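Local coordinates for protein 1-pyrroline-5-carboxylate dehydrogenase (Thermus thermophilus, PDB 1UZB) that probably catalyses the NAD-dependent oxidation of 1-pyrroline-5-carboxylate, by way of its open semialdehyde form, to glutamate in proline breakdown, at residues E12-E17 with R21-A26; G35-L40 with W46-E51; P39-G44 with K218-F223; T191-G196 with F255-G260; V466-F471 with N494-A499. All blocks are in the same frame, centred on the assembly; numbering follows the deposited sequence. Where two conformers were deposited one is given.

Contacts 1 and 2 come one after the other along the chain, the first where helix 17-32 begins and the second on the hairpin of strands 36-42 and 45-47 that follows; their centres lie about 31 Å apart. Contact 3 starts from the same strand as contact 2, shares Pro39 and Leu40 with it, and lays the hairpin on helix 213-226. That helix packs in turn on helix 188-199 of contact 4, whose centre is about 16 Å from that of contact 3. The N-terminal hairpin is thus tied into the Rossmann-type core. Contact 5, about 37 Å from contact 2 between centres, lies on the opposite side of the chain's centre, against a second subunit.

Contact 1: E12-E17 with R21-A26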
# COMPACT_ATOMS: atom_id res chain seq x y z
N GLU A 12 -10.81 33.59 9.48
CA GLU A 12 -11.47 34.35 10.55
C GLU A 12 -12.68 35.12 10.04
O GLU A 12 -12.62 35.79 9.01
CB GLU A 12 -10.46 35.30 11.19
CG GLU A 12 -11.02 36.12 12.35
CD GLU A 12 -11.59 35.25 13.45
OE1 GLU A 12 -10.84 34.45 14.05
OE2 GLU A 12 -12.80 35.38 13.73
N THR A 13 -13.78 35.04 10.79
CA THR A 13 -15.02 35.73 10.44
C THR A 13 -15.22 36.97 11.31
O THR A 13 -16.07 37.82 11.02
CB THR A 13 -16.23 34.80 10.63
OG1 THR A 13 -16.29 34.37 12.00
CG2 THR A 13 -16.12 33.58 9.72
N PHE A 14 -14.45 37.06 12.39
CA PHE A 14 -14.51 38.19 13.31
C PHE A 14 -15.88 38.35 13.97
O PHE A 14 -16.39 39.46 14.10
CB PHE A 14 -14.13 39.49 12.60
CG PHE A 14 -12.80 39.43 11.92
CD1 PHE A 14 -12.70 39.09 10.57
CD2 PHE A 14 -11.63 39.67 12.63
CE1 PHE A 14 -11.46 38.99 9.94
CE2 PHE A 14 -10.38 39.57 12.02
CZ PHE A 14 -10.30 39.23 10.67
N GLN A 15 -16.46 37.23 14.39
CA GLN A 15 -17.77 37.26 15.03
C GLN A 15 -17.64 37.32 16.55
O GLN A 15 -18.55 37.77 17.24
CB GLN A 15 -18.58 36.02 14.63
CG GLN A 15 -18.83 35.91 13.13
CD GLN A 15 -19.57 37.12 12.57
OE1 GLN A 15 -20.72 37.37 12.93
NE2 GLN A 15 -18.91 37.86 11.69
N THR A 16 -16.50 36.88 17.07
CA THR A 16 -16.25 36.90 18.51
C THR A 16 -15.58 38.21 18.90
O THR A 16 -14.92 38.85 18.07
CB THR A 16 -15.35 35.74 18.95
OG1 THR A 16 -14.06 35.86 18.33
CG2 THR A 16 -15.97 34.41 18.57
N GLU A 17 -15.74 38.61 20.15
CA GLU A 17 -15.15 39.85 20.64
C GLU A 17 -13.63 39.78 20.61
O GLU A 17 -12.96 40.77 20.31
CB GLU A 17 -15.63 40.15 22.06
CG GLU A 17 -15.12 41.46 22.64
CD GLU A 17 -15.42 42.65 21.75
OE1 GLU A 17 -16.52 42.70 21.16
OE2 GLU A 17 -14.56 43.55 21.65
N ARG A 21 -11.32 42.44 18.80
CA ARG A 21 -10.35 43.19 19.58
C ARG A 21 -8.98 43.10 18.94
O ARG A 21 -8.29 44.10 18.78
CB ARG A 21 -10.27 42.65 21.01
CG ARG A 21 -9.37 43.47 21.93
CD ARG A 21 -8.92 42.65 23.12
NE ARG A 21 -8.01 41.58 22.71
CZ ARG A 21 -6.82 41.78 22.16
NH1 ARG A 21 -6.39 43.02 21.94
NH2 ARG A 21 -6.05 40.75 21.81
N ALA A 22 -8.58 41.88 18.60
CA ALA A 22 -7.28 41.64 17.98
C ALA A 22 -7.16 42.35 16.64
O ALA A 22 -6.11 42.92 16.33
CB ALA A 22 -7.05 40.14 17.80
N MET A 23 -8.22 42.33 15.85
CA MET A 23 -8.18 42.98 14.54
C MET A 23 -8.12 44.50 14.68
O MET A 23 -7.39 45.16 13.95
CB MET A 23 -9.39 42.58 13.70
CG MET A 23 -9.34 43.14 12.28
SD MET A 23 -7.83 42.62 11.40
CE MET A 23 -8.51 42.26 9.77
N ARG A 24 -8.89 45.05 15.62
CA ARG A 24 -8.87 46.50 15.81
C ARG A 24 -7.48 46.97 16.24
O ARG A 24 -7.01 48.01 15.78
CB ARG A 24 -9.92 46.94 16.85
CG ARG A 24 -11.36 46.89 16.33
CD ARG A 24 -12.29 47.70 17.23
NE ARG A 24 -12.43 47.12 18.56
CZ ARG A 24 -13.38 46.26 18.92
NH1 ARG A 24 -14.29 45.87 18.04
NH2 ARG A 24 -13.41 45.78 20.15
N GLU A 25 -6.82 46.20 17.10
CA GLU A 25 -5.48 46.59 17.55
C GLU A 25 -4.49 46.48 16.39
O GLU A 25 -3.59 47.32 16.25
CB GLU A 25 -5.01 45.70 18.71
CG GLU A 25 -3.63 46.05 19.27
CD GLU A 25 -3.52 47.49 19.76
OE1 GLU A 25 -4.48 47.97 20.40
OE2 GLU A 25 -2.48 48.13 19.53
N ALA A 26 -4.66 45.46 15.55
CA ALA A 26 -3.77 45.26 14.41
C ALA A 26 -3.94 46.39 13.39
O ALA A 26 -2.97 46.91 12.85
CB ALA A 26 -4.06 43.91 13.75
O HOH W 1 -16.85 44.69 19.53
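Phe14 and Met23 form the apolar half of this contact, Glu17 and Arg24 the polar half. The thioether chain runs obliquely past the CD2, CE2 and CZ atoms of the phenyl ring: CE2 of Phe14 lies 3.6 Å from CB of Met23, and farther along, CE of Met23 meets CZ of Phe14 at 3.6 Å. The methionine CG stands anti to the backbone N (chi1 -175°) and the chain then bends at chi2, which carries the sulfur back beside the ring. SD sits 5.0 Å from the centroid of the Phe14 ring in an oblique Met-aromatic contact. Over one face of that ring lies CG of Glu12, while OE2 of Glu12 accepts a hydrogen bond from the backbone N of Phe14, which probably steadies the turn that presents the ring.

The polar interactions begin with the first turn of the helix, where Arg21 N donates to Glu17 O at 2.8 Å. One turn on, in the conformer of Arg24 given here, NH2 reaches the syn lone pair of Glu17 OE2 at 2.9 Å, a salt bridge made in the plane of the guanidinium. A water joins Glu17 OE1 to Arg24 NH1, closing a second, solvent-mediated link.

Thr16 occupies the N-cap of helix 17-32. Phe14 and Met23 both rest on Glu117 of helix 113-124 and on Trp128 of helix 128-149, Phe14 meeting the Trp128 ring edge-to-face.

Contact 2: G35-L40 with W46-E51; sequences GRHYPL and WVDTKE
A beta hairpin made by strands 36-42 and 45-47 brings His37, Pro39 and Leu40 against Trp46, Asp48 and Thr49. Leu40 and Val47 are an antiparallel hydrogen-bonded pair: Leu40 N donates to Val47 O and Val47 N to Leu40 O, each at 2.8 Å. The touching parts run about 100° apart, so regular pairing stops at this pair, and side chains make the rest of the contact.

With its CG anti to the backbone N (chi1 -176°), His37 meets Asp48 from the opposite direction in a His-carboxylate hydrogen bond. NE2 of His37 points in its own ring plane at Asp48 OD1, 2.8 Å away, with a nearly straight N-H...O angle of 169°. Thr49 N reaches the same OD1 from the other face of the carboxylate, so the oxygen is gripped by two donors. ND1 of His37 is hydrogen-bonded to Thr67 OG1, which fixes the ring at both nitrogens. A phenylalanine in place of His37 would probably leave the Asp48 carboxylate freer to turn and the Thr67 hydroxyl without its ring partner.

Pro39 packs its CB on Val47 O at 3.4 Å. Its own carbonyl O, buried here without a hydrogen-bond partner, faces the edge of the Trp46 indole, 3.4 Å from CE3. On the other side of the hairpin, CD1 of Leu40 meets the methyl CG2 of Thr49 at 3.6 Å.

Strand 64-69 continues the sheet beside strand 36-42; Leu40 and Thr49 also touch Glu75 of helix 73-90, and Trp46 lies on Phe220 of helix 213-226.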
# COMPACT_ATOMS: atom_id res chain seq x y z
N GLY A 35 3.69 55.33 6.41
CA GLY A 35 4.86 56.14 6.09
C GLY A 35 6.18 55.41 6.21
O GLY A 35 7.22 55.93 5.80
N ARG A 36 6.15 54.20 6.76
CA ARG A 36 7.36 53.41 6.93
C ARG A 36 8.01 53.10 5.58
O ARG A 36 7.32 52.96 4.57
CB ARG A 36 7.01 52.10 7.65
CG ARG A 36 8.20 51.18 7.89
CD ARG A 36 7.75 49.93 8.62
NE ARG A 36 8.82 48.94 8.75
CZ ARG A 36 8.65 47.72 9.24
NH1 ARG A 36 7.45 47.32 9.63
NH2 ARG A 36 9.68 46.89 9.32
N HIS A 37 9.33 53.01 5.58
CA HIS A 37 10.08 52.73 4.35
C HIS A 37 10.66 51.32 4.36
O HIS A 37 11.31 50.91 5.32
CB HIS A 37 11.23 53.72 4.19
CG HIS A 37 11.99 53.55 2.91
ND1 HIS A 37 11.45 53.85 1.68
CD2 HIS A 37 13.24 53.09 2.67
CE1 HIS A 37 12.34 53.58 0.74
NE2 HIS A 37 13.43 53.11 1.31
N TYR A 38 10.42 50.57 3.28
CA TYR A 38 10.92 49.21 3.17
C TYR A 38 11.90 49.09 2.00
O TYR A 38 11.56 49.37 0.86
CB TYR A 38 9.76 48.23 2.96
CG TYR A 38 8.63 48.36 3.95
CD1 TYR A 38 7.70 49.40 3.84
CD2 TYR A 38 8.47 47.45 4.99
CE1 TYR A 38 6.65 49.53 4.76
CE2 TYR A 38 7.43 47.57 5.91
CZ TYR A 38 6.52 48.61 5.78
OH TYR A 38 5.49 48.72 6.69
N PRO A 39 13.14 48.66 2.28
CA PRO A 39 14.14 48.52 1.21
C PRO A 39 13.94 47.25 0.39
O PRO A 39 12.98 46.50 0.59
CB PRO A 39 15.46 48.48 1.97
CG PRO A 39 15.15 49.13 3.30
CD PRO A 39 13.79 48.59 3.60
N LEU A 40 14.85 47.03 -0.56
CA LEU A 40 14.82 45.82 -1.38
C LEU A 40 15.46 44.75 -0.49
O LEU A 40 16.05 45.07 0.54
CB LEU A 40 15.70 45.99 -2.63
CG LEU A 40 15.53 47.23 -3.52
CD1 LEU A 40 16.57 47.21 -4.64
CD2 LEU A 40 14.13 47.25 -4.09
N TRP A 46 18.75 43.75 3.57
CA TRP A 46 17.90 44.81 3.05
C TRP A 46 18.81 45.86 2.42
O TRP A 46 19.74 46.35 3.05
CB TRP A 46 17.07 45.42 4.18
CG TRP A 46 16.08 44.46 4.76
CD1 TRP A 46 16.25 43.67 5.86
CD2 TRP A 46 14.78 44.15 4.25
NE1 TRP A 46 15.14 42.89 6.07
CE2 TRP A 46 14.22 43.17 5.09
CE3 TRP A 46 14.03 44.62 3.16
CZ2 TRP A 46 12.94 42.63 4.87
CZ3 TRP A 46 12.76 44.09 2.94
CH2 TRP A 46 12.23 43.10 3.80
N VAL A 47 18.53 46.18 1.16
CA VAL A 47 19.33 47.15 0.41
C VAL A 47 18.44 48.29 -0.07
O VAL A 47 17.45 48.06 -0.77
CB VAL A 47 19.98 46.47 -0.82
CG1 VAL A 47 20.92 47.45 -1.52
CG2 VAL A 47 20.73 45.22 -0.39
N ASP A 48 18.80 49.51 0.28
CA ASP A 48 18.02 50.68 -0.11
C ASP A 48 18.51 51.25 -1.44
O ASP A 48 19.58 50.89 -1.92
CB ASP A 48 18.10 51.76 0.97
CG ASP A 48 16.82 52.55 1.10
OD1 ASP A 48 15.96 52.46 0.21
OD2 ASP A 48 16.68 53.28 2.11
N THR A 49 17.71 52.13 -2.02
CA THR A 49 18.06 52.78 -3.28
C THR A 49 17.78 54.27 -3.14
O THR A 49 17.11 54.69 -2.19
CB THR A 49 17.23 52.22 -4.45
OG1 THR A 49 15.83 52.44 -4.21
CG2 THR A 49 17.48 50.73 -4.62
N LYS A 50 18.28 55.07 -4.07
CA LYS A 50 18.07 56.51 -4.03
C LYS A 50 16.61 56.82 -4.35
O LYS A 50 15.96 57.59 -3.64
CB LYS A 50 18.98 57.22 -5.03
CG LYS A 50 18.84 58.74 -5.03
CD LYS A 50 19.86 59.40 -5.95
CE LYS A 50 19.69 58.95 -7.39
NZ LYS A 50 18.35 59.31 -7.94
N GLU A 51 16.10 56.21 -5.41
CA GLU A 51 14.71 56.41 -5.81
C GLU A 51 13.80 55.55 -4.95
O GLU A 51 14.23 54.55 -4.39
CB GLU A 51 14.52 56.05 -7.29
CG GLU A 51 15.31 56.93 -8.25
CD GLU A 51 15.10 56.55 -9.70
OE1 GLU A 51 15.69 57.21 -10.58
OE2 GLU A 51 14.36 55.58 -9.97

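Contact 3: P39-G44 with K218-F223; sequences PLYIGG and KVFEIF
Tyr41, on strand 40-42, and Phe220, on helix 218-223, mark the closest approach of the two backbones, with CA atoms 7.6 Å apart. Both CB atoms are directed into the gap, whereas Ile42 on the strand and Glu221 on the helix point away from it.

The hairpin that carries Tyr41 lies here against helix 213-226, which links the parallel strands 203-207 and 233-235 in a beta-alpha-beta crossover of the Rossmann-type core. With its CG anti to the backbone N (chi1 -172°), the tyrosine ring is directed across toward the helix. CD2 of Tyr41 comes to the edge of the Phe220 ring, 3.6 Å from its CD2. The rings meet obliquely, their planes at 53° and their centroids 5.8 Å apart. Phe223, a turn on along the helix, sets its CD2 over the centre of one face of Phe220, 3.8 Å above the ring plane.

The phenol end of Tyr41 is hydrogen-bonded through OH to His224 ND1, and its ring meets Trp46 edge-to-face, while Phe220 also meets the ring of Phe235 on strand 233-235.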
# COMPACT_ATOMS: atom_id res chain seq x y z
N PRO A 39 13.14 48.66 2.28
CA PRO A 39 14.14 48.52 1.21
C PRO A 39 13.94 47.25 0.39
O PRO A 39 12.98 46.50 0.59
CB PRO A 39 15.46 48.48 1.97
CG PRO A 39 15.15 49.13 3.30
CD PRO A 39 13.79 48.59 3.60
N LEU A 40 14.85 47.03 -0.56
CA LEU A 40 14.82 45.82 -1.38
C LEU A 40 15.46 44.75 -0.49
O LEU A 40 16.05 45.07 0.54
CB LEU A 40 15.70 45.99 -2.63
CG LEU A 40 15.53 47.23 -3.52
CD1 LEU A 40 16.57 47.21 -4.64
CD2 LEU A 40 14.13 47.25 -4.09
N TYR A 41 15.33 43.48 -0.87
CA TYR A 41 15.96 42.41 -0.10
C TYR A 41 16.74 41.60 -1.12
O TYR A 41 16.17 40.92 -1.97
CB TYR A 41 14.92 41.53 0.59
CG TYR A 41 15.53 40.53 1.56
CD1 TYR A 41 15.92 40.91 2.84
CD2 TYR A 41 15.71 39.19 1.19
CE1 TYR A 41 16.48 39.99 3.73
CE2 TYR A 41 16.26 38.27 2.07
CZ TYR A 41 16.64 38.67 3.34
OH TYR A 41 17.17 37.75 4.21
N ILE A 42 18.07 41.69 -1.04
CA ILE A 42 18.95 41.00 -1.96
C ILE A 42 20.08 40.31 -1.22
O ILE A 42 20.71 40.92 -0.36
CB ILE A 42 19.57 41.99 -2.97
CG1 ILE A 42 18.47 42.73 -3.73
CG2 ILE A 42 20.48 41.23 -3.94
CD1 ILE A 42 18.99 43.87 -4.60
N GLY A 43 20.34 39.06 -1.56
CA GLY A 43 21.42 38.34 -0.92
C GLY A 43 21.41 38.32 0.60
O GLY A 43 22.45 38.47 1.24
N GLY A 44 20.22 38.14 1.18
CA GLY A 44 20.11 38.06 2.63
C GLY A 44 20.14 39.36 3.41
O GLY A 44 20.17 39.33 4.64
N LYS A 218 6.61 42.89 3.95
CA LYS A 218 6.34 42.24 5.22
C LYS A 218 6.46 40.72 5.10
O LYS A 218 6.87 40.05 6.05
CB LYS A 218 4.95 42.63 5.75
CG LYS A 218 4.87 44.09 6.17
CD LYS A 218 3.57 44.40 6.89
CE LYS A 218 3.55 45.84 7.37
NZ LYS A 218 2.37 46.11 8.25
N VAL A 219 6.11 40.18 3.94
CA VAL A 219 6.25 38.74 3.74
C VAL A 219 7.76 38.43 3.74
O VAL A 219 8.18 37.42 4.30
CB VAL A 219 5.60 38.29 2.41
CG1 VAL A 219 6.00 36.85 2.09
CG2 VAL A 219 4.08 38.40 2.52
N PHE A 220 8.57 39.31 3.15
CA PHE A 220 10.00 39.08 3.15
C PHE A 220 10.62 39.20 4.54
O PHE A 220 11.64 38.58 4.82
CB PHE A 220 10.72 39.97 2.14
CG PHE A 220 10.96 39.28 0.83
CD1 PHE A 220 9.91 39.10 -0.07
CD2 PHE A 220 12.19 38.70 0.55
CE1 PHE A 220 10.09 38.36 -1.23
CE2 PHE A 220 12.38 37.95 -0.61
CZ PHE A 220 11.32 37.78 -1.50
N GLU A 221 10.00 40.00 5.41
CA GLU A 221 10.51 40.10 6.77
C GLU A 221 10.38 38.71 7.38
O GLU A 221 11.24 38.26 8.13
CB GLU A 221 9.68 41.09 7.60
CG GLU A 221 9.95 42.55 7.31
CD GLU A 221 9.17 43.46 8.24
OE1 GLU A 221 7.92 43.35 8.26
OE2 GLU A 221 9.79 44.27 8.96
N ILE A 222 9.28 38.02 7.05
CA ILE A 222 9.05 36.67 7.55
C ILE A 222 10.09 35.70 6.97
O ILE A 222 10.65 34.88 7.70
CB ILE A 222 7.63 36.20 7.21
CG1 ILE A 222 6.61 37.02 8.01
CG2 ILE A 222 7.47 34.71 7.52
CD1 ILE A 222 5.16 36.81 7.59
N PHE A 223 10.36 35.80 5.68
CA PHE A 223 11.36 34.92 5.07
C PHE A 223 12.72 35.13 5.73
O PHE A 223 13.45 34.17 6.00
CB PHE A 223 11.50 35.17 3.57
CG PHE A 223 10.28 34.80 2.75
CD1 PHE A 223 9.37 33.83 3.18
CD2 PHE A 223 10.07 35.41 1.51
CE1 PHE A 223 8.28 33.46 2.38
CE2 PHE A 223 8.99 35.05 0.71
CZ PHE A 223 8.09 34.08 1.14

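Contact 4: T191-G196 with F255-G260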
# COMPACT_ATOMS: atom_id res chain seq x y z
N THR A 191 3.18 34.65 -2.03
CA THR A 191 3.84 33.61 -1.25
C THR A 191 3.90 32.26 -1.97
O THR A 191 4.96 31.64 -2.05
CB THR A 191 3.13 33.42 0.09
OG1 THR A 191 3.23 34.62 0.86
CG2 THR A 191 3.75 32.27 0.87
N GLY A 192 2.76 31.81 -2.49
CA GLY A 192 2.72 30.53 -3.18
C GLY A 192 3.66 30.42 -4.36
O GLY A 192 4.36 29.42 -4.54
N MET A 193 3.68 31.47 -5.18
CA MET A 193 4.52 31.49 -6.38
C MET A 193 6.01 31.45 -6.07
O MET A 193 6.81 31.01 -6.90
CB MET A 193 4.22 32.74 -7.20
CG MET A 193 2.81 32.81 -7.75
SD MET A 193 2.57 34.31 -8.70
CE MET A 193 3.27 33.76 -10.20
N ILE A 194 6.37 31.90 -4.87
CA ILE A 194 7.76 31.92 -4.43
C ILE A 194 8.17 30.63 -3.71
O ILE A 194 9.15 29.99 -4.09
CB ILE A 194 8.01 33.09 -3.44
CG1 ILE A 194 7.84 34.43 -4.15
CG2 ILE A 194 9.41 32.97 -2.83
CD1 ILE A 194 7.90 35.62 -3.21
N VAL A 195 7.40 30.25 -2.70
CA VAL A 195 7.76 29.07 -1.91
C VAL A 195 7.63 27.73 -2.62
O VAL A 195 8.30 26.78 -2.24
CB VAL A 195 6.99 29.03 -0.55
CG1 VAL A 195 7.26 30.31 0.23
CG2 VAL A 195 5.51 28.84 -0.77
N GLY A 196 6.78 27.65 -3.64
CA GLY A 196 6.65 26.40 -4.37
C GLY A 196 7.98 26.05 -5.01
O GLY A 196 8.56 25.00 -4.75
N PHE A 255 13.49 30.20 -15.27
CA PHE A 255 12.05 30.06 -15.37
C PHE A 255 11.35 31.33 -14.96
O PHE A 255 11.94 32.18 -14.28
CB PHE A 255 11.54 28.89 -14.50
CG PHE A 255 11.83 29.05 -13.03
CD1 PHE A 255 12.99 28.54 -12.47
CD2 PHE A 255 10.93 29.72 -12.19
CE1 PHE A 255 13.26 28.69 -11.11
CE2 PHE A 255 11.19 29.87 -10.83
CZ PHE A 255 12.36 29.35 -10.29
N ILE A 256 10.09 31.45 -15.36
CA ILE A 256 9.29 32.61 -15.04
C ILE A 256 7.95 32.12 -14.52
O ILE A 256 7.30 31.29 -15.16
CB ILE A 256 9.03 33.46 -16.30
CG1 ILE A 256 10.37 33.90 -16.91
CG2 ILE A 256 8.19 34.68 -15.96
CD1 ILE A 256 10.30 34.14 -18.41
N ASN A 257 7.55 32.60 -13.35
CA ASN A 257 6.27 32.23 -12.76
C ASN A 257 5.49 33.54 -12.71
O ASN A 257 5.87 34.48 -12.01
CB ASN A 257 6.49 31.65 -11.36
CG ASN A 257 5.32 30.82 -10.88
OD1 ASN A 257 4.39 30.52 -11.64
ND2 ASN A 257 5.35 30.43 -9.61
N PHE A 258 4.41 33.61 -13.48
CA PHE A 258 3.61 34.82 -13.58
C PHE A 258 2.12 34.64 -13.37
O PHE A 258 1.53 33.65 -13.81
CB PHE A 258 3.83 35.44 -14.97
CG PHE A 258 2.86 36.55 -15.30
CD1 PHE A 258 3.09 37.85 -14.87
CD2 PHE A 258 1.72 36.28 -16.06
CE1 PHE A 258 2.20 38.87 -15.19
CE2 PHE A 258 0.82 37.30 -16.39
CZ PHE A 258 1.06 38.60 -15.95
N THR A 259 1.52 35.61 -12.70
CA THR A 259 0.09 35.65 -12.47
C THR A 259 -0.30 37.11 -12.67
O THR A 259 0.24 37.99 -11.99
CB THR A 259 -0.30 35.19 -11.05
OG1 THR A 259 0.10 33.83 -10.85
CG2 THR A 259 -1.81 35.28 -10.86
N GLY A 260 -1.19 37.35 -13.62
CA GLY A 260 -1.63 38.71 -13.91
C GLY A 260 -2.51 38.76 -15.14
O GLY A 260 -3.18 37.78 -15.48
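Met193 and Asn257 join a helix to a strand inside the Rossmann-type domain, which in aldehyde dehydrogenases binds the dinucleotide cofactor. Helix 188-199 is the crossover between the parallel strands 165-180 and 203-207; here its 191-196 part lies against strand 255-259, which also pairs in parallel with strand 165-180. The two axes run nearly antiparallel, at 161°, with a closest approach of 9.4 Å.

One hydrogen bond spans the gap. ND2 of Asn257 donates to Met193 O at 3.1 Å, meeting a lone pair in the carbonyl plane while the oxygen lies close to the plane of the amide. The asparagine CG stands anti to its own backbone N (chi1 -160°), which swings the amide off the strand toward the helix. ND2 is also hydrogen-bonded to Tyr502 OH, so two oxygens hold the amide's rotation.

The van der Waals contacts are the work of the Met193 side chain, which meets largely polar atoms of three successive strand residues. Its chain extends through chi2 and bends at chi3, bringing the terminal methyl down beside the strand. CE lies 3.6 Å from Asn257 CG and 3.5 Å from Phe258 N, wedged between the amide and the backbone. Val179 of strand 165-180 also touches Met193, and Tyr286 of strand 284-288 touches Asn257.

Two oxygens lie close to the methyl end: CE of Met193 sits 3.2 Å from Asn257 O and equally 3.2 Å from Thr259 OG1, with SD of Met193 just 3.3 Å from that same hydroxyl.

Contact 5: V466-F471 with N494-A499; sequences VGNLYF and NAKTGA
Lys496 reaches out of the 494-499 loop to the start of strand 468-471 and places its ammonium group beside the carbonyl O of Gly467 and OD1 of Asn468. The conformation of the lysine explains the reach: CG stands anti to the carbonyl carbon, the chain kinks at chi2 (-63°), and from there it runs out almost extended to NZ. The ammonium nitrogen donates to Gly467 O at 2.9 Å, approaching from above the plane of that carbonyl, 61° out of it.

Asn468 comes from the opposite direction. Its CG lies beside the backbone N (chi1 -77°), an orientation that brings OD1 to 2.9 Å from Lys496 NZ. The amide is held at both ends by the chain around Pro484 to Gly486, OD1 accepting from Gly486 N and ND2 donating to Pro484 O; ND2 also makes a weak, 3.4 Å bond to Tyr470 OH. Lys496 NZ itself has further bonds to Pro484 O and Gly486 O. A methionine in place of Lys496 would probably leave Gly467 O and the two loop carbonyls without their common donor.

Strand 468-471 pairs in parallel with a strand of the second subunit, and Lys496 packs on Met509 of that subunit. Three backbone carbonyls, of Gly467, Pro484 and Gly486, accept from this buried ammonium, so its charge is probably stabilised by their dipoles, and the loop is fastened to the strand right beside the subunit interface.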
# COMPACT_ATOMS: atom_id res chain seq x y z
N VAL A 466 -13.85 24.64 -17.98
CA VAL A 466 -13.09 25.53 -17.11
C VAL A 466 -12.27 24.65 -16.18
O VAL A 466 -12.65 23.51 -15.90
CB VAL A 466 -14.02 26.46 -16.28
CG1 VAL A 466 -14.74 27.43 -17.19
CG2 VAL A 466 -15.01 25.64 -15.48
N GLY A 467 -11.14 25.18 -15.72
CA GLY A 467 -10.27 24.40 -14.84
C GLY A 467 -10.79 24.19 -13.44
O GLY A 467 -10.42 23.22 -12.78
N ASN A 468 -11.64 25.10 -12.97
CA ASN A 468 -12.22 25.01 -11.63
C ASN A 468 -13.72 25.26 -11.73
O ASN A 468 -14.16 26.39 -11.94
CB ASN A 468 -11.58 26.03 -10.69
CG ASN A 468 -10.21 25.61 -10.21
OD1 ASN A 468 -9.21 25.72 -10.94
ND2 ASN A 468 -10.14 25.09 -8.99
N LEU A 469 -14.48 24.18 -11.56
CA LEU A 469 -15.93 24.20 -11.66
C LEU A 469 -16.58 23.92 -10.31
O LEU A 469 -16.14 23.03 -9.59
CB LEU A 469 -16.36 23.16 -12.70
CG LEU A 469 -17.83 22.98 -13.08
CD1 LEU A 469 -18.40 24.27 -13.64
CD2 LEU A 469 -17.93 21.86 -14.10
N TYR A 470 -17.63 24.66 -9.99
CA TYR A 470 -18.31 24.51 -8.71
C TYR A 470 -19.82 24.39 -8.88
O TYR A 470 -20.43 25.15 -9.64
CB TYR A 470 -18.01 25.71 -7.81
CG TYR A 470 -16.54 25.99 -7.63
CD1 TYR A 470 -15.83 26.73 -8.58
CD2 TYR A 470 -15.85 25.51 -6.52
CE1 TYR A 470 -14.46 26.99 -8.41
CE2 TYR A 470 -14.50 25.76 -6.35
CZ TYR A 470 -13.81 26.50 -7.29
OH TYR A 470 -12.47 26.75 -7.11
N PHE A 471 -20.42 23.44 -8.16
CA PHE A 471 -21.86 23.24 -8.23
C PHE A 471 -22.56 23.62 -6.93
O PHE A 471 -22.20 23.15 -5.84
CB PHE A 471 -22.20 21.78 -8.54
CG PHE A 471 -21.64 21.28 -9.84
CD1 PHE A 471 -21.45 22.14 -10.92
CD2 PHE A 471 -21.34 19.93 -10.00
CE1 PHE A 471 -20.98 21.66 -12.14
CE2 PHE A 471 -20.87 19.44 -11.21
CZ PHE A 471 -20.68 20.31 -12.29
N ASN A 494 -2.36 26.20 -17.14
CA ASN A 494 -2.89 25.14 -16.28
C ASN A 494 -1.92 24.67 -15.21
O ASN A 494 -1.87 23.48 -14.89
CB ASN A 494 -3.36 23.94 -17.13
CG ASN A 494 -4.27 22.99 -16.36
OD1 ASN A 494 -3.95 21.82 -16.16
ND2 ASN A 494 -5.42 23.50 -15.92
N ALA A 495 -1.13 25.59 -14.67
CA ALA A 495 -0.21 25.24 -13.59
C ALA A 495 -1.11 25.25 -12.36
O ALA A 495 -1.45 26.31 -11.84
CB ALA A 495 0.89 26.29 -13.46
N LYS A 496 -1.51 24.07 -11.92
CA LYS A 496 -2.41 23.93 -10.78
C LYS A 496 -1.78 24.25 -9.44
O LYS A 496 -1.02 23.44 -8.90
CB LYS A 496 -3.01 22.52 -10.77
CG LYS A 496 -4.05 22.27 -11.86
CD LYS A 496 -5.26 23.19 -11.67
CE LYS A 496 -6.55 22.58 -12.18
NZ LYS A 496 -7.72 23.46 -11.89
N THR A 497 -2.10 25.41 -8.88
CA THR A 497 -1.55 25.78 -7.58
C THR A 497 -2.27 25.01 -6.48
O THR A 497 -3.41 24.59 -6.64
CB THR A 497 -1.69 27.30 -7.31
OG1 THR A 497 -3.08 27.64 -7.22
CG2 THR A 497 -1.04 28.11 -8.43
N GLY A 498 -1.58 24.82 -5.36
CA GLY A 498 -2.18 24.09 -4.25
C GLY A 498 -2.42 22.63 -4.59
O GLY A 498 -3.36 22.02 -4.08
N ALA A 499 -1.57 22.08 -5.45
CA ALA A 499 -1.68 20.69 -5.86
C ALA A 499 -0.29 20.09 -5.99
O ALA A 499 0.69 20.80 -6.25
CB ALA A 499 -2.41 20.60 -7.19